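Local coordinates for tRNA (cytosine(72)-C(5))-methyltransferase (PDB 5ZVE), which transfers a methyl group from S-adenosyl-L-methionine to the C5 position of cytosine 72 in several tRNAs, at residues A140-D143 with E149-R152; P89-N94 with A105-P110. All coordinates share one frame; numbering follows the deposited sequence.

Contact 1 (A140-D143 with E149-R152)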
# COMPACT_ATOMS: atom_id res chain seq x y z
N ALA A 140 18.08 -24.89 -3.87
CA ALA A 140 18.48 -24.44 -5.20
C ALA A 140 17.94 -25.37 -6.27
O ALA A 140 18.05 -26.59 -6.16
CB ALA A 140 19.99 -24.34 -5.29
N ARG A 141 17.33 -24.79 -7.30
CA ARG A 141 16.84 -25.55 -8.44
C ARG A 141 17.68 -25.27 -9.67
O ARG A 141 17.37 -25.73 -10.77
CB ARG A 141 15.36 -25.22 -8.70
CG ARG A 141 14.45 -25.64 -7.55
CD ARG A 141 14.68 -27.10 -7.19
NE ARG A 141 13.83 -27.53 -6.08
CZ ARG A 141 14.01 -28.65 -5.39
NH1 ARG A 141 15.01 -29.46 -5.69
NH2 ARG A 141 13.19 -28.96 -4.40
N MET A 142 18.75 -24.51 -9.48
CA MET A 142 19.75 -24.27 -10.51
C MET A 142 21.14 -24.41 -9.91
O MET A 142 21.33 -24.17 -8.72
CB MET A 142 19.60 -22.88 -11.13
CG MET A 142 18.29 -22.61 -11.83
SD MET A 142 18.25 -20.93 -12.48
CE MET A 142 16.77 -20.96 -13.48
N ASP A 143 22.10 -24.79 -10.74
CA ASP A 143 23.49 -24.75 -10.33
C ASP A 143 23.93 -23.29 -10.28
O ASP A 143 23.21 -22.42 -10.78
CB ASP A 143 24.37 -25.55 -11.30
CG ASP A 143 23.98 -27.01 -11.38
OD1 ASP A 143 23.64 -27.59 -10.32
OD2 ASP A 143 24.01 -27.58 -12.49
N GLU A 149 23.20 -16.73 -14.68
CA GLU A 149 23.15 -16.45 -16.12
C GLU A 149 21.73 -16.44 -16.71
O GLU A 149 21.44 -15.64 -17.60
CB GLU A 149 24.01 -17.46 -16.87
CG GLU A 149 25.50 -17.30 -16.61
CD GLU A 149 26.32 -18.42 -17.19
OE1 GLU A 149 25.72 -19.37 -17.74
OE2 GLU A 149 27.56 -18.36 -17.10
N ALA A 150 20.87 -17.34 -16.24
CA ALA A 150 19.51 -17.45 -16.77
C ALA A 150 18.78 -16.12 -16.75
O ALA A 150 19.01 -15.28 -15.89
CB ALA A 150 18.73 -18.49 -15.98
N THR A 151 17.90 -15.93 -17.73
CA THR A 151 17.06 -14.75 -17.79
C THR A 151 15.66 -15.05 -17.25
O THR A 151 14.87 -14.14 -17.01
CB THR A 151 16.95 -14.19 -19.23
OG1 THR A 151 16.62 -15.26 -20.13
CG2 THR A 151 18.28 -13.58 -19.66
N ARG A 152 15.36 -16.33 -17.07
CA ARG A 152 14.08 -16.73 -16.51
C ARG A 152 14.24 -18.03 -15.74
O ARG A 152 15.33 -18.61 -15.70
CB ARG A 152 13.03 -16.89 -17.62
CG ARG A 152 13.43 -17.87 -18.71
CD ARG A 152 12.30 -18.09 -19.71
NE ARG A 152 11.11 -18.65 -19.07
CZ ARG A 152 10.93 -19.95 -18.84
NH1 ARG A 152 11.86 -20.82 -19.19
NH2 ARG A 152 9.82 -20.37 -18.25

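Contact 2 (P89-N94 with A105-P110)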
# COMPACT_ATOMS: atom_id res chain seq x y z
N PRO A 89 25.47 -22.19 2.07
CA PRO A 89 26.00 -21.27 1.06
C PRO A 89 25.00 -20.13 0.80
O PRO A 89 23.80 -20.33 0.91
CB PRO A 89 26.17 -22.15 -0.18
CG PRO A 89 25.25 -23.31 0.05
CD PRO A 89 25.23 -23.53 1.53
N VAL A 90 25.51 -18.95 0.43
CA VAL A 90 24.67 -17.77 0.33
C VAL A 90 24.25 -17.49 -1.12
O VAL A 90 25.07 -17.51 -2.03
CB VAL A 90 25.39 -16.52 0.90
CG1 VAL A 90 24.65 -15.24 0.54
CG2 VAL A 90 25.56 -16.65 2.41
N VAL A 91 22.95 -17.25 -1.31
CA VAL A 91 22.46 -16.63 -2.53
C VAL A 91 22.07 -15.19 -2.21
O VAL A 91 21.31 -14.94 -1.28
CB VAL A 91 21.25 -17.37 -3.14
CG1 VAL A 91 20.76 -16.64 -4.38
CG2 VAL A 91 21.60 -18.80 -3.47
N VAL A 92 22.61 -14.24 -2.98
CA VAL A 92 22.27 -12.84 -2.79
C VAL A 92 21.20 -12.42 -3.79
O VAL A 92 21.43 -12.46 -5.00
CB VAL A 92 23.50 -11.93 -2.93
CG1 VAL A 92 23.14 -10.50 -2.56
CG2 VAL A 92 24.65 -12.44 -2.07
N ALA A 93 20.04 -12.04 -3.28
CA ALA A 93 18.95 -11.56 -4.12
C ALA A 93 19.03 -10.05 -4.21
O ALA A 93 19.45 -9.39 -3.26
CB ALA A 93 17.60 -11.99 -3.55
N ASN A 94 18.64 -9.48 -5.35
CA ASN A 94 18.59 -8.03 -5.44
C ASN A 94 17.48 -7.48 -4.56
O ASN A 94 16.64 -8.23 -4.06
CB ASN A 94 18.44 -7.57 -6.90
CG ASN A 94 17.09 -7.91 -7.52
OD1 ASN A 94 16.03 -7.67 -6.94
ND2 ASN A 94 17.12 -8.47 -8.72
N ALA A 105 7.62 -15.44 -1.51
CA ALA A 105 7.83 -15.69 -2.94
C ALA A 105 9.00 -16.63 -3.16
O ALA A 105 9.92 -16.70 -2.34
CB ALA A 105 8.07 -14.39 -3.69
N MET A 106 8.96 -17.37 -4.26
CA MET A 106 10.13 -18.09 -4.74
C MET A 106 11.16 -17.10 -5.25
O MET A 106 10.83 -15.96 -5.54
CB MET A 106 9.74 -19.06 -5.86
CG MET A 106 8.59 -19.99 -5.52
SD MET A 106 9.04 -21.17 -4.24
CE MET A 106 8.29 -20.41 -2.80
N LEU A 107 12.41 -17.55 -5.39
CA LEU A 107 13.43 -16.70 -5.99
C LEU A 107 13.69 -17.13 -7.42
O LEU A 107 14.05 -18.28 -7.68
CB LEU A 107 14.72 -16.74 -5.17
CG LEU A 107 15.86 -15.89 -5.73
CD1 LEU A 107 15.45 -14.43 -5.82
CD2 LEU A 107 17.12 -16.04 -4.90
N TYR A 108 13.49 -16.21 -8.35
CA TYR A 108 13.72 -16.50 -9.76
C TYR A 108 15.06 -15.93 -10.20
O TYR A 108 15.61 -15.04 -9.55
CB TYR A 108 12.57 -15.95 -10.61
CG TYR A 108 11.25 -16.55 -10.21
CD1 TYR A 108 10.86 -17.80 -10.66
CD2 TYR A 108 10.39 -15.87 -9.34
CE1 TYR A 108 9.65 -18.36 -10.28
CE2 TYR A 108 9.18 -16.43 -8.96
CZ TYR A 108 8.82 -17.68 -9.44
OH TYR A 108 7.62 -18.24 -9.06
N ALA A 109 15.58 -16.45 -11.31
CA ALA A 109 16.94 -16.15 -11.76
C ALA A 109 17.23 -14.65 -11.94
O ALA A 109 18.26 -14.17 -11.46
CB ALA A 109 17.25 -16.90 -13.05
N PRO A 110 16.34 -13.90 -12.63
CA PRO A 110 16.62 -12.46 -12.70
C PRO A 110 16.67 -11.77 -11.33
O PRO A 110 17.18 -10.65 -11.23
CB PRO A 110 15.46 -11.91 -13.54
CG PRO A 110 14.43 -12.96 -13.54
CD PRO A 110 15.17 -14.26 -13.44

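Contact 1 (A140-D143 with E149-R152)
Met142 meets the 149-152 segment with the far end of its side chain. Its methyl CE lies 4.0 Å from CB of Ala150, an apolar touch of two small groups. The same CE is closer still to a backbone oxygen, 3.5 Å from O of Arg152. That oxygen sees CE at an angle of about 134° at O, measured from the carbonyl carbon of Arg152. No hydrogen bond crosses between the segments, so the contact is van der Waals in kind. The sulfur takes a lesser part, with SD of Met142 4.3 Å from CB of Ala150.

The reach is long because the chain is straight. CG is anti to the carbonyl carbon (chi1 -62°), and from there the side chain stays extended to CE (chi2 179°). Met142 can therefore bridge backbones that stay well apart: its CA is 9.3 Å from CA of Ala150.

Both segments belong to the PUA domain. They flank the short helix 144-147 in the connection between the antiparallel strands 134-140 and 154-161. The buried Met142 side chain also packs on Met147 of that helix. Ala109 touches Met142 as well, so a third part of the domain joins the packed side.

The Arg152 side is loose by comparison. Ala150 is only partly exposed, but Arg152 is exposed, and its CB points away from the 140-143 segment. It meets Met142 through its backbone carbonyl. Its side chain keeps its distance, and even CB of Arg152 is 6.9 Å from CE of Met142. Next to the methionine, Arg141 NH2 forms a salt bridge with Glu157 OE1 on strand 154-161.

Contact 2 (P89-N94 with A105-P110)
Leu107 carries this contact, using its two methyl groups on Val91 and Ala93. Ala105 and Met106 lead into its short strand, 107-108.

At Leu107 the side chain turns toward the 89-94 segment. CG is anti to the backbone N (chi1 179°), which carries the branch point out from its own strand. The methyls then divide. CD2 of Leu107 lies 3.7 Å from CG1 of Val91, and CD1 of Leu107 lies 4.0 Å from CB of Ala93. CD2 of Leu107 is also 4.3 Å from that CB of Ala93, so the alanine sits near both tips of the fork. The Val91 and Leu107 side chains run past each other in opposite directions.

The Leu107 contacts with Val91 and Ala93 lie in the buried interior of the PUA domain, whose fold is a beta pseudo-barrel. Strands 90-93 and 107-108 are not neighbours in the sheet. They face each other through side chains, and no hydrogen bond links the segments. Ile127 of strand 124-128 touches both Ala93 and Leu107.

After Tyr108 the chain enters a 3-10 segment at Ala109 and Pro110. This end of the contact lies nearer solvent: Pro110 is exposed and Asn94 partly so. Pro110 brings its carbonyl near the amide of Asn94, with ND2 of Asn94 3.3 Å from O of Pro110. This is not a hydrogen bond. The angle CG-ND2-O is about 164°, so the oxygen lies nearly on the extended C-N bond, between the directions of the two N-H groups. The stronger partner of Asn94 is on the helix: it is the N-cap of helix 95-101, with OD1 accepting a hydrogen bond from N of Ala97.

Contacts 1 and 2 follow one another along the chain, and both lie in the PUA domain. Their centres are 9 Å apart. They meet directly where the 105-110 segment passes 149-152. CB of Ala109 is 3.6 Å from CB of Ala150. The same CB of Ala109 is 3.7 Å from O of Arg152. Close by, CD of Pro110 lies 3.6 Å from O of Thr151. All of these are packing contacts. Contact 2 is the more buried, with Leu107, Val91 and Ala93 in the domain interior, whereas contact 1 lies in a loop connection closer to solvent. Both are away from the S-adenosyl-L-homocysteine pocket, which belongs to the methyltransferase part of the chain.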